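PDB 4HWM: lipoprotein from Klebsiella pneumoniae subsp. pneumoniae, which is of unknown function but belongs to the YedD family of bacterial lipoproteins and folds as a small antiparallel beta-barrel with one packed helix. Local coordinates for residues Glu73-Thr78 with Ile83-Arg88; Asp53-Gln58 with Asp96-Ser101; Ser42-Val45 with Thr51-Cys54. One frame throughout, in Å; residues are numbered along the deposited sequence.

In the fold
Following the chain from the N terminus, contact 3 comes first and closes a short loop, turning strand 40-45 back along strand 50-56 as a hairpin. Contact 2 opens on strand 50-56, sharing Asp53 and Cys54 with contact 3, and closes a much longer loop at Asp96-Ser101. Contact 1, the hairpin of strands 73-78 and 83-89, is nested inside that loop and follows contact 3 in series. Contacts 1 and 3 join neighbours in the barrel sheet, whereas contact 2 links strands that are not adjacent in it. A probable hydrogen bond between Asn76 OD1 and Thr51 OG1 connects contacts 1 and 3, and Tyr84 packs near Asp53 and Asp96 of contact 2.

Contact 1 of 3, residues Glu73-Thr78 with Ile83-Arg88; sequences EIYNVT and IYPVER
Tyr75 leans its ring against Pro85 and Ile83, meeting both obliquely with its CD2/CE2 side. With chi1 at -61° the ring swings away from its own carbonyl carbon and comes to lie against the Ile83-Pro85 part of the partner strand. Tyr75 CD2 comes within 3.8 Å of Ile83 CG2, and Tyr75 CE2 within 3.8 Å of Pro85 CB. Ile83 turns its other branch to Val77: the two side chains lie alongside each other and point the same way, with Ile83 CG1 4.1 Å from Val77 CG2. Strands 73-78 and 83-89 form a beta hairpin within the closed antiparallel barrel, and Tyr75-Pro85 and Val77-Ile83 are non-hydrogen-bonded pairs. The N-H that proline lacks therefore costs no bond between these two strands. Between them, Asn76 and Tyr84 are bonded both ways, Asn76 N to Tyr84 O at 2.8 Å and Tyr84 N to Asn76 O at 2.9 Å. Their side chains project from the other face of the sheet, where the Tyr84 ring crosses Thr78, with Tyr84 CE2 4.0 Å from Thr78 CG2. The Asn76 amide reaches past the hairpin to Thr51 OG1 and Tyr95 OH. Farther along, Val86 N gives a nearly straight bond (3.0 Å, 177°) to Ile74 O, an oxygen also met by a water at 2.8 Å that is hydrogen-bonded to Glu87 OE2 as well.

Contact 2 of 3, residues Asp53-Gln58 with Asp96-Ser101; sequences DCRQWQ and DRMTLS
Asp96 OD2 is gripped by two nitrogens of Arg55, NH1 at 3.0 Å and NH2 at 2.9 Å, in an end-on salt bridge. The bridge spans the antiparallel barrel from strand 50-56 to the two-residue turn at Asp96 and Arg97, both in left-handed backbone conformations, that leads into strand 98-103. Strands 50-56 and 98-103 are not neighbours in the sheet; the long Arg55 side chain crosses from the first to the turn and to Met98. Arg55 is extended from CG to NE, which carries its guanidinium far enough to meet the turn. There the Asp96 carboxylate stands at 61° to the guanidinium plane. NH2 approaches OD2 on its anti lone pair, while NH1 reaches the same anti side from out of the carboxylate plane.

Asp53, two residues before Arg55 on the same strand, takes another edge of the guanidinium. NE bonds to Asp53 OD1 and NH2 to Asp53 OD2, each at 2.9 Å and each using a syn lone pair. Both bonds are nearly straight (174°), giving a side-on, two-pronged bridge. NH2 thus serves both aspartates, and the two bridges together should fix the rotation of the flat group. The acidic partners probably also stabilise the positive charge of Arg55. Asp53 OD2 is also hydrogen-bonded to Tyr95 OH, which would steady the carboxylate from the second shell.

Over the centre of one guanidinium face, 3.5 Å above its plane, sits the methyl CE of Met98, a selenomethionine whose chain bends at chi3 (-71°) to bring it there. Beside the salt bridge, a water donates to Asp96 O at 2.8 Å and accepts a weak bond from Arg55 NH1 at 3.2 Å.

Contact 3 of 3, residues Ser42-Val45 with Thr51-Cys54; sequences SLIV and TFDC
Thr51 lies opposite Val45 in a non-hydrogen-bonded pair, its CB 3.4 Å from Ile44 O and Thr51 CG2 4.3 Å from Val45 CG2. Its hydroxyl is engaged outside this pair of strands, with Asn76 OD1. Phe52 follows on the other face of the sheet, where it and Ile44 run side by side in the same direction. Their CB atoms are 3.9 Å apart, and Ile44 CD1 meets Phe52 CD2 at 4.0 Å. Phe52 CG is anti to the backbone N (chi1 -163°), and the ring goes on to meet Trp114 of helix 108-118. The backbones of Phe52 and Ile44 are bonded in both directions. At Asp53 the face changes again, and Leu43 CD1 packs against Asp53 CB at 4.1 Å. The carboxylate is held mainly by Arg55 and Tyr95 OH; a water donates to Ser42 O and, weakly, to Asp53 OD1. Cys54 pairs with Ser42 through Ser42 N to Cys54 O (2.8 Å) and Cys54 N to Ser42 O (2.9 Å); a second water joins Ser42 OG to Cys54 O. Cys54 forms a disulfide with Cys110, fastening that helix to the face carrying Ser42, Ile44 and Phe52 in an antiparallel hairpin of the up-and-down barrel.

Contact 1 of 3, residues Glu73-Thr78 with Ile83-Arg88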
ATOM      1  N   GLU A  73      12.686  -7.526  -8.260  1.00 38.02           N
ATOM      2  CA  GLU A  73      12.380  -6.519  -7.249  1.00 33.53           C
ATOM      3  C   GLU A  73      10.883  -6.299  -7.250  1.00 27.47           C
ATOM      4  O   GLU A  73      10.240  -6.423  -8.285  1.00 24.45           O
ATOM      5  CB  GLU A  73      13.110  -5.225  -7.551  1.00 34.63           C
ATOM      6  CG  GLU A  73      14.638  -5.388  -7.554  1.00 41.12           C
ATOM      7  CD  GLU A  73      15.346  -4.053  -7.680  1.00 50.77           C
ATOM      8  OE1 GLU A  73      15.295  -3.450  -8.777  1.00 56.53           O
ATOM      9  OE2 GLU A  73      15.942  -3.596  -6.682  1.00 55.29           O
ATOM     10  N   ILE A  74      10.350  -5.990  -6.070  1.00 24.93           N
ATOM     11  CA  ILE A  74       8.907  -5.791  -5.873  1.00 22.25           C
ATOM     12  C   ILE A  74       8.526  -4.308  -5.920  1.00 18.79           C
ATOM     13  O   ILE A  74       9.152  -3.479  -5.271  1.00 18.97           O
ATOM     14  CB  ILE A  74       8.458  -6.367  -4.523  1.00 22.94           C
ATOM     15  CG1 ILE A  74       8.729  -7.876  -4.498  1.00 29.97           C
ATOM     16  CG2 ILE A  74       6.968  -6.094  -4.271  1.00 24.52           C
ATOM     17  CD1 ILE A  74       7.879  -8.658  -5.490  1.00 32.87           C
ATOM     18  N   TYR A  75       7.474  -4.033  -6.683  1.00 18.29           N
ATOM     19  CA  TYR A  75       6.884  -2.696  -6.811  1.00 17.56           C
ATOM     20  C   TYR A  75       5.389  -2.730  -6.546  1.00 16.70           C
ATOM     21  O   TYR A  75       4.731  -3.713  -6.855  1.00 17.84           O
ATOM     22  CB  TYR A  75       7.062  -2.190  -8.224  1.00 19.51           C
ATOM     23  CG  TYR A  75       8.513  -2.068  -8.645  1.00 21.06           C
ATOM     24  CD1 TYR A  75       9.186  -3.156  -9.183  1.00 24.86           C
ATOM     25  CD2 TYR A  75       9.211  -0.873  -8.472  1.00 24.43           C
ATOM     26  CE1 TYR A  75      10.518  -3.048  -9.561  1.00 26.45           C
ATOM     27  CE2 TYR A  75      10.562  -0.755  -8.856  1.00 26.38           C
ATOM     28  CZ  TYR A  75      11.197  -1.851  -9.390  1.00 26.35           C
ATOM     29  OH  TYR A  75      12.515  -1.747  -9.788  1.00 30.66           O
ATOM     30  N   ASN A  76       4.859  -1.639  -6.000  1.00 13.90           N
ATOM     31  CA  ASN A  76       3.442  -1.384  -6.047  1.00 12.82           C
ATOM     32  C   ASN A  76       3.128  -0.559  -7.299  1.00 13.11           C
ATOM     33  O   ASN A  76       3.742   0.464  -7.511  1.00 15.92           O
ATOM     34  CB  ASN A  76       2.958  -0.658  -4.792  1.00 13.53           C
ATOM     35  CG  ASN A  76       1.439  -0.551  -4.748  1.00 13.21           C
ATOM     36  OD1 ASN A  76       0.743  -1.444  -5.231  1.00 12.26           O
ATOM     37  ND2 ASN A  76       0.919   0.537  -4.185  1.00 12.34           N
ATOM     38  N   VAL A  77       2.165  -1.014  -8.091  1.00 14.13           N
ATOM     39  CA  VAL A  77       1.661  -0.283  -9.255  1.00 15.58           C
ATOM     40  C   VAL A  77       0.228   0.150  -8.950  1.00 15.80           C
ATOM     41  O   VAL A  77      -0.647  -0.680  -8.795  1.00 15.08           O
ATOM     42  CB  VAL A  77       1.677  -1.146 -10.558  1.00 16.78           C
ATOM     43  CG1 VAL A  77       1.233  -0.298 -11.741  1.00 17.64           C
ATOM     44  CG2 VAL A  77       3.062  -1.761 -10.769  1.00 20.40           C
ATOM     45  N   THR A  78      -0.022   1.450  -8.825  1.00 18.06           N
ATOM     46  CA  THR A  78      -1.375   1.887  -8.487  1.00 18.13           C
ATOM     47  C   THR A  78      -2.233   1.896  -9.720  1.00 19.45           C
ATOM     48  O   THR A  78      -1.715   1.888 -10.838  1.00 18.28           O
ATOM     49  CB  THR A  78      -1.429   3.294  -7.888  1.00 18.90           C
ATOM     50  OG1 THR A  78      -1.037   4.231  -8.893  1.00 20.97           O
ATOM     51  CG2 THR A  78      -0.575   3.427  -6.674  1.00 19.93           C
ATOM     52  N   ILE A  83       4.330   3.879  -9.914  1.00 23.88           N
ATOM     53  CA  ILE A  83       5.146   2.689  -9.636  1.00 24.14           C
ATOM     54  C   ILE A  83       6.124   2.985  -8.505  1.00 23.15           C
ATOM     55  O   ILE A  83       6.936   3.893  -8.607  1.00 26.17           O
ATOM     56  CB  ILE A  83       5.871   2.218 -10.903  1.00 27.58           C
ATOM     57  CG1 ILE A  83       4.847   1.778 -11.956  1.00 31.46           C
ATOM     58  CG2 ILE A  83       6.785   1.058 -10.618  1.00 28.89           C
ATOM     59  CD1 ILE A  83       5.470   1.346 -13.294  1.00 35.74           C
ATOM     60  N   TYR A  84       6.035   2.207  -7.426  1.00 18.68           N
ATOM     61  CA  TYR A  84       6.801   2.454  -6.228  1.00 17.57           C
ATOM     62  C   TYR A  84       7.489   1.187  -5.742  1.00 17.78           C
ATOM     63  O   TYR A  84       6.812   0.222  -5.384  1.00 17.87           O
ATOM     64  CB  TYR A  84       5.862   2.900  -5.118  1.00 19.16           C
ATOM     65  CG  TYR A  84       5.028   4.131  -5.383  1.00 21.18           C
ATOM     66  CD1 TYR A  84       5.612   5.351  -5.607  1.00 22.69           C
ATOM     67  CD2 TYR A  84       3.655   4.071  -5.321  1.00 25.41           C
ATOM     68  CE1 TYR A  84       4.817   6.493  -5.823  1.00 22.46           C
ATOM     69  CE2 TYR A  84       2.866   5.200  -5.510  1.00 27.25           C
ATOM     70  CZ  TYR A  84       3.450   6.404  -5.762  1.00 25.13           C
ATOM     71  OH  TYR A  84       2.640   7.518  -5.959  1.00 30.69           O
ATOM     72  N   PRO A  85       8.825   1.216  -5.641  1.00 17.55           N
ATOM     73  CA  PRO A  85       9.503   0.063  -5.069  1.00 18.72           C
ATOM     74  C   PRO A  85       9.148  -0.118  -3.604  1.00 19.06           C
ATOM     75  O   PRO A  85       9.022   0.863  -2.865  1.00 19.50           O
ATOM     76  CB  PRO A  85      10.998   0.385  -5.261  1.00 20.62           C
ATOM     77  CG  PRO A  85      11.080   1.841  -5.496  1.00 23.69           C
ATOM     78  CD  PRO A  85       9.782   2.248  -6.117  1.00 19.70           C
ATOM     79  N   VAL A  86       8.990  -1.364  -3.202  1.00 18.90           N
ATOM     80  CA  VAL A  86       8.705  -1.733  -1.816  1.00 18.74           C
ATOM     81  C   VAL A  86       9.848  -2.606  -1.311  1.00 18.82           C
ATOM     82  O   VAL A  86      10.156  -3.646  -1.917  1.00 22.76           O
ATOM     83  CB  VAL A  86       7.404  -2.546  -1.735  1.00 19.06           C
ATOM     84  CG1 VAL A  86       7.065  -2.892  -0.283  1.00 24.11           C
ATOM     85  CG2 VAL A  86       6.262  -1.785  -2.353  1.00 21.29           C
ATOM     86  N   GLU A  87      10.496  -2.177  -0.232  1.00 18.91           N
ATOM     87  CA  GLU A  87      11.569  -2.980   0.358  0.50 18.67           C
ATOM     88  C   GLU A  87      11.209  -3.264   1.808  1.00 16.27           C
ATOM     89  O   GLU A  87      10.848  -2.371   2.562  1.00 19.05           O
ATOM     90  CB  GLU A  87      12.919  -2.273   0.228  0.50 22.02           C
ATOM     91  CG  GLU A  87      13.532  -2.377  -1.186  0.50 29.28           C
ATOM     92  CD  GLU A  87      13.766  -3.825  -1.642  0.50 35.98           C
ATOM     93  OE1 GLU A  87      14.521  -4.553  -0.963  0.50 38.77           O
ATOM     94  OE2 GLU A  87      13.197  -4.235  -2.685  0.50 40.06           O
ATOM     95  N   ARG A  88      11.311  -4.521   2.207  1.00 16.90           N
ATOM     96  CA  ARG A  88      10.965  -4.920   3.540  1.00 15.52           C
ATOM     97  C   ARG A  88      12.207  -5.319   4.346  1.00 15.96           C
ATOM     98  O   ARG A  88      13.112  -5.977   3.825  1.00 17.81           O
ATOM     99  CB  ARG A  88       9.990  -6.098   3.505  1.00 16.19           C
ATOM    100  CG  ARG A  88       9.442  -6.470   4.875  1.00 15.22           C
ATOM    101  CD  ARG A  88       8.419  -7.609   4.777  1.00 16.32           C
ATOM    102  NE  ARG A  88       9.016  -8.922   4.527  1.00 14.53           N
ATOM    103  CZ  ARG A  88       9.522  -9.706   5.476  1.00 14.35           C
ATOM    104  NH1 ARG A  88       9.515  -9.319   6.735  1.00 14.20           N
ATOM    105  NH2 ARG A  88      10.025 -10.906   5.161  1.00 16.91           N
TER
HETATM  106  O   HOH W   1      11.871  -3.108  -4.805  1.00 32.30           O

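Contact 2 of 3, residues Asp53-Gln58 with Asp96-Ser101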
ATOM      1  N   ASP A  53      -3.225   1.868  -1.018  1.00  9.32           N
ATOM      2  CA  ASP A  53      -2.326   2.928  -0.511  1.00  9.46           C
ATOM      3  C   ASP A  53      -3.250   4.028  -0.005  1.00 10.38           C
ATOM      4  O   ASP A  53      -3.963   4.609  -0.822  1.00 10.87           O
ATOM      5  CB  ASP A  53      -1.431   3.387  -1.672  1.00  9.56           C
ATOM      6  CG  ASP A  53      -0.519   4.554  -1.326  1.00 11.43           C
ATOM      7  OD1 ASP A  53      -0.857   5.362  -0.452  1.00 13.88           O
ATOM      8  OD2 ASP A  53       0.530   4.657  -1.978  1.00 14.54           O
ATOM      9  N   CYS A  54      -3.274   4.250   1.319  1.00 10.73           N
ATOM     10  CA  CYS A  54      -4.241   5.170   1.936  1.00 11.89           C
ATOM     11  C   CYS A  54      -3.481   6.142   2.796  1.00 12.51           C
ATOM     12  O   CYS A  54      -2.785   5.737   3.716  1.00 14.96           O
ATOM     13  CB  CYS A  54      -5.254   4.376   2.757  1.00 14.11           C
ATOM     14  SG  CYS A  54      -6.556   5.349   3.486  1.00 18.78           S
ATOM     15  N   ARG A  55      -3.596   7.421   2.486  1.00 11.88           N
ATOM     16  CA  ARG A  55      -2.867   8.458   3.205  1.00 13.20           C
ATOM     17  C   ARG A  55      -3.863   9.481   3.697  1.00 13.09           C
ATOM     18  O   ARG A  55      -4.818   9.774   3.014  1.00 15.00           O
ATOM     19  CB  ARG A  55      -1.850   9.094   2.293  1.00 14.43           C
ATOM     20  CG  ARG A  55      -0.940   8.048   1.694  1.00 14.79           C
ATOM     21  CD  ARG A  55       0.142   8.641   0.907  1.00 16.45           C
ATOM     22  NE  ARG A  55       0.750   7.683  -0.009  1.00 14.05           N
ATOM     23  CZ  ARG A  55       1.903   7.826  -0.634  1.00 13.84           C
ATOM     24  NH1 ARG A  55       2.635   8.927  -0.480  1.00 18.69           N
ATOM     25  NH2 ARG A  55       2.296   6.874  -1.465  1.00 16.92           N
ATOM     26  N   GLN A  56      -3.651  10.012   4.885  1.00 12.07           N
ATOM     27  CA  GLN A  56      -4.640  10.876   5.496  1.00 12.56           C
ATOM     28  C   GLN A  56      -4.002  11.960   6.344  1.00 13.50           C
ATOM     29  O   GLN A  56      -2.986  11.755   7.016  1.00 14.36           O
ATOM     30  CB  GLN A  56      -5.592  10.066   6.360  1.00 16.69           C
ATOM     31  CG  GLN A  56      -4.963   9.325   7.497  1.00 15.71           C
ATOM     32  CD  GLN A  56      -5.944   8.438   8.187  1.00 20.67           C
ATOM     33  OE1 GLN A  56      -6.780   8.922   8.987  1.00 28.13           O
ATOM     34  NE2 GLN A  56      -5.863   7.148   7.923  1.00 18.40           N
ATOM     35  N   TRP A  57      -4.626  13.127   6.296  1.00 14.28           N
ATOM     36  CA  TRP A  57      -4.369  14.165   7.278  1.00 14.23           C
ATOM     37  C   TRP A  57      -5.652  14.991   7.378  1.00 13.62           C
ATOM     38  O   TRP A  57      -6.587  14.557   8.032  1.00 15.05           O
ATOM     39  CB  TRP A  57      -3.110  14.971   6.940  1.00 15.18           C
ATOM     40  CG  TRP A  57      -2.840  16.020   7.972  1.00 14.75           C
ATOM     41  CD1 TRP A  57      -2.924  15.874   9.339  1.00 16.03           C
ATOM     42  CD2 TRP A  57      -2.469  17.358   7.726  1.00 16.17           C
ATOM     43  NE1 TRP A  57      -2.634  17.075   9.950  1.00 17.06           N
ATOM     44  CE2 TRP A  57      -2.362  18.003   8.983  1.00 15.12           C
ATOM     45  CE3 TRP A  57      -2.233  18.094   6.568  1.00 16.41           C
ATOM     46  CZ2 TRP A  57      -2.001  19.338   9.106  1.00 18.72           C
ATOM     47  CZ3 TRP A  57      -1.888  19.423   6.685  1.00 19.50           C
ATOM     48  CH2 TRP A  57      -1.787  20.042   7.952  1.00 17.66           C
ATOM     49  N   GLN A  58      -5.728  16.124   6.695  1.00 14.22           N
ATOM     50  CA  GLN A  58      -6.974  16.883   6.624  1.00 13.63           C
ATOM     51  C   GLN A  58      -7.979  16.203   5.704  1.00 14.55           C
ATOM     52  O   GLN A  58      -9.183  16.347   5.892  1.00 16.08           O
ATOM     53  CB  GLN A  58      -6.767  18.340   6.184  1.00 13.92           C
ATOM     54  CG  GLN A  58      -5.839  19.142   7.068  1.00 16.94           C
ATOM     55  CD  GLN A  58      -6.340  19.304   8.459  1.00 17.87           C
ATOM     56  OE1 GLN A  58      -7.496  19.685   8.671  1.00 21.35           O
ATOM     57  NE2 GLN A  58      -5.490  19.004   9.430  1.00 22.12           N
ATOM     58  N   ASP A  96       7.670   4.633  -0.950  1.00 15.23           N
ATOM     59  CA  ASP A  96       7.481   6.010  -1.416  1.00 15.70           C
ATOM     60  C   ASP A  96       8.062   7.046  -0.442  1.00 15.56           C
ATOM     61  O   ASP A  96       7.394   7.982  -0.033  1.00 17.23           O
ATOM     62  CB  ASP A  96       6.010   6.268  -1.731  1.00 15.54           C
ATOM     63  CG  ASP A  96       5.797   7.521  -2.561  1.00 18.60           C
ATOM     64  OD1 ASP A  96       6.741   7.975  -3.256  1.00 19.30           O
ATOM     65  OD2 ASP A  96       4.677   8.062  -2.487  1.00 19.29           O
ATOM     66  N   ARG A  97       9.307   6.840  -0.053  1.00 16.19           N
ATOM     67  CA  ARG A  97      10.061   7.799   0.754  1.00 18.05           C
ATOM     68  C   ARG A  97       9.596   7.879   2.214  1.00 16.69           C
ATOM     69  O   ARG A  97       9.955   8.805   2.949  1.00 20.95           O
ATOM     70  CB  ARG A  97      10.089   9.194   0.065  1.00 18.78           C
ATOM     71  CG  ARG A  97      10.610   9.107  -1.388  1.00 22.42           C
ATOM     72  CD  ARG A  97      10.721  10.443  -2.150  1.00 25.30           C
ATOM     73  NE  ARG A  97       9.395  10.963  -2.473  1.00 33.77           N
ATOM     74  CZ  ARG A  97       8.742  11.900  -1.772  1.00 30.08           C
ATOM     75  NH1 ARG A  97       9.291  12.478  -0.710  1.00 26.65           N
ATOM     76  NH2 ARG A  97       7.536  12.266  -2.144  1.00 32.13           N
HETATM   77  N   MSE A  98       8.882   6.853   2.656  1.00 15.43           N
HETATM   78  CA  MSE A  98       8.406   6.733   4.020  1.00 15.16           C
HETATM   79  C   MSE A  98       8.779   5.391   4.609  1.00 14.94           C
HETATM   80  O   MSE A  98       9.200   4.483   3.891  1.00 15.80           O
HETATM   81  CB  MSE A  98       6.888   6.834   4.058  1.00 14.01           C
HETATM   82  CG  MSE A  98       6.336   8.117   3.419  1.00 13.88           C
HETATM   83 SE   MSE A  98       4.443   8.215   3.344  0.75 17.59          SE
HETATM   84  CE  MSE A  98       4.167   6.858   1.969  1.00 14.22           C
ATOM     85  N   THR A  99       8.629   5.293   5.915  1.00 15.86           N
ATOM     86  CA  THR A  99       8.831   4.031   6.642  1.00 16.19           C
ATOM     87  C   THR A  99       7.519   3.659   7.285  1.00 14.36           C
ATOM     88  O   THR A  99       6.943   4.443   8.039  1.00 14.65           O
ATOM     89  CB  THR A  99       9.902   4.171   7.727  1.00 18.05           C
ATOM     90  OG1 THR A  99      11.152   4.521   7.106  1.00 23.73           O
ATOM     91  CG2 THR A  99      10.103   2.853   8.496  1.00 22.42           C
ATOM     92  N   LEU A 100       7.042   2.451   6.976  1.00 13.50           N
ATOM     93  CA  LEU A 100       5.782   1.936   7.520  1.00 12.01           C
ATOM     94  C   LEU A 100       6.069   0.681   8.338  1.00 12.20           C
ATOM     95  O   LEU A 100       6.923  -0.111   7.966  1.00 14.19           O
ATOM     96  CB  LEU A 100       4.776   1.609   6.428  1.00 11.97           C
ATOM     97  CG  LEU A 100       4.139   2.782   5.673  1.00 12.31           C
ATOM     98  CD1 LEU A 100       5.126   3.587   4.872  1.00 17.43           C
ATOM     99  CD2 LEU A 100       2.967   2.328   4.823  1.00 13.97           C
ATOM    100  N   SER A 101       5.329   0.518   9.417  1.00 12.65           N
ATOM    101  CA  SER A 101       5.463  -0.598  10.330  1.00 12.32           C
ATOM    102  C   SER A 101       4.292  -1.552  10.231  1.00 12.15           C
ATOM    103  O   SER A 101       3.154  -1.145   9.992  1.00 12.25           O
ATOM    104  CB  SER A 101       5.543  -0.061  11.756  1.00 16.99           C
ATOM    105  OG  SER A 101       6.696   0.766  11.890  1.00 24.38           O
TER
HETATM  106  O   HOH W   2       5.551  10.080   0.015  1.00 28.04           O

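Contact 3 of 3, residues Ser42-Val45 with Thr51-Cys54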
ATOM      1  N   SER A  42      -0.724   4.432   5.034  1.00 10.77           N
ATOM      2  CA  SER A  42      -0.950   3.000   5.224  1.00 10.19           C
ATOM      3  C   SER A  42      -0.864   2.284   3.880  1.00 10.25           C
ATOM      4  O   SER A  42      -1.204   2.843   2.833  1.00 10.28           O
ATOM      5  CB  SER A  42      -2.346   2.756   5.814  1.00 13.67           C
ATOM      6  OG  SER A  42      -2.516   3.412   7.052  1.00 18.14           O
ATOM      7  N   LEU A  43      -0.448   1.027   3.938  1.00 10.12           N
ATOM      8  CA  LEU A  43      -0.415   0.171   2.753  1.00 10.61           C
ATOM      9  C   LEU A  43      -0.964  -1.191   3.155  1.00 12.24           C
ATOM     10  O   LEU A  43      -0.468  -1.801   4.084  1.00 11.65           O
ATOM     11  CB  LEU A  43       1.017  -0.004   2.215  1.00 11.88           C
ATOM     12  CG  LEU A  43       1.146  -0.759   0.882  1.00 11.85           C
ATOM     13  CD1 LEU A  43       0.532   0.009  -0.273  1.00 13.47           C
ATOM     14  CD2 LEU A  43       2.639  -1.070   0.617  1.00 14.60           C
ATOM     15  N   ILE A  44      -1.987  -1.642   2.438  1.00 10.74           N
ATOM     16  CA  ILE A  44      -2.495  -3.022   2.540  1.00 11.04           C
ATOM     17  C   ILE A  44      -1.858  -3.835   1.429  1.00 10.03           C
ATOM     18  O   ILE A  44      -1.799  -3.377   0.295  1.00 11.43           O
ATOM     19  CB  ILE A  44      -4.044  -3.095   2.395  1.00 11.59           C
ATOM     20  CG1 ILE A  44      -4.730  -2.133   3.381  1.00 13.92           C
ATOM     21  CG2 ILE A  44      -4.532  -4.551   2.490  1.00 13.50           C
ATOM     22  CD1 ILE A  44      -6.252  -2.134   3.304  1.00 17.64           C
ATOM     23  N   VAL A  45      -1.358  -5.026   1.781  1.00 10.03           N
ATOM     24  CA  VAL A  45      -0.862  -5.962   0.772  1.00 12.04           C
ATOM     25  C   VAL A  45      -1.555  -7.293   1.039  1.00 11.06           C
ATOM     26  O   VAL A  45      -1.393  -7.862   2.120  1.00 13.11           O
ATOM     27  CB  VAL A  45       0.669  -6.141   0.832  1.00 11.97           C
ATOM     28  CG1 VAL A  45       1.147  -7.152  -0.234  1.00 13.50           C
ATOM     29  CG2 VAL A  45       1.397  -4.811   0.661  1.00 12.77           C
ATOM     30  N   THR A  51      -3.179  -4.396  -3.559  1.00 11.47           N
ATOM     31  CA  THR A  51      -2.726  -3.423  -2.599  1.00 11.31           C
ATOM     32  C   THR A  51      -3.695  -2.277  -2.441  1.00 10.18           C
ATOM     33  O   THR A  51      -4.585  -2.064  -3.281  1.00 10.77           O
ATOM     34  CB  THR A  51      -1.372  -2.857  -3.009  1.00 11.20           C
ATOM     35  OG1 THR A  51      -1.548  -2.044  -4.169  1.00 11.87           O
ATOM     36  CG2 THR A  51      -0.308  -3.986  -3.254  1.00 13.07           C
ATOM     37  N   PHE A  52      -3.468  -1.502  -1.391  1.00  9.96           N
ATOM     38  CA  PHE A  52      -4.263  -0.299  -1.137  1.00  9.87           C
ATOM     39  C   PHE A  52      -3.398   0.695  -0.410  1.00 10.41           C
ATOM     40  O   PHE A  52      -2.883   0.386   0.677  1.00 11.26           O
ATOM     41  CB  PHE A  52      -5.480  -0.665  -0.280  1.00 10.96           C
ATOM     42  CG  PHE A  52      -6.585   0.362  -0.282  1.00 12.08           C
ATOM     43  CD1 PHE A  52      -7.274   0.646  -1.442  1.00 14.52           C
ATOM     44  CD2 PHE A  52      -6.934   1.032   0.879  1.00 11.61           C
ATOM     45  CE1 PHE A  52      -8.329   1.551  -1.424  1.00 13.14           C
ATOM     46  CE2 PHE A  52      -7.955   1.948   0.893  1.00 13.69           C
ATOM     47  CZ  PHE A  52      -8.633   2.232  -0.261  1.00 13.42           C
ATOM     48  N   ASP A  53      -3.225   1.868  -1.018  1.00  9.32           N
ATOM     49  CA  ASP A  53      -2.326   2.928  -0.511  1.00  9.46           C
ATOM     50  C   ASP A  53      -3.250   4.028  -0.005  1.00 10.38           C
ATOM     51  O   ASP A  53      -3.963   4.609  -0.822  1.00 10.87           O
ATOM     52  CB  ASP A  53      -1.431   3.387  -1.672  1.00  9.56           C
ATOM     53  CG  ASP A  53      -0.519   4.554  -1.326  1.00 11.43           C
ATOM     54  OD1 ASP A  53      -0.857   5.362  -0.452  1.00 13.88           O
ATOM     55  OD2 ASP A  53       0.530   4.657  -1.978  1.00 14.54           O
ATOM     56  N   CYS A  54      -3.274   4.250   1.319  1.00 10.73           N
ATOM     57  CA  CYS A  54      -4.241   5.170   1.936  1.00 11.89           C
ATOM     58  C   CYS A  54      -3.481   6.142   2.796  1.00 12.51           C
ATOM     59  O   CYS A  54      -2.785   5.737   3.716  1.00 14.96           O
ATOM     60  CB  CYS A  54      -5.254   4.376   2.757  1.00 14.11           C
ATOM     61  SG  CYS A  54      -6.556   5.349   3.486  1.00 18.78           S
TER
HETATM   62  O   HOH W   3      -3.539   6.058   6.506  1.00 21.16           O
HETATM   63  O   HOH W   4       0.738   4.692   1.785  1.00 22.10           O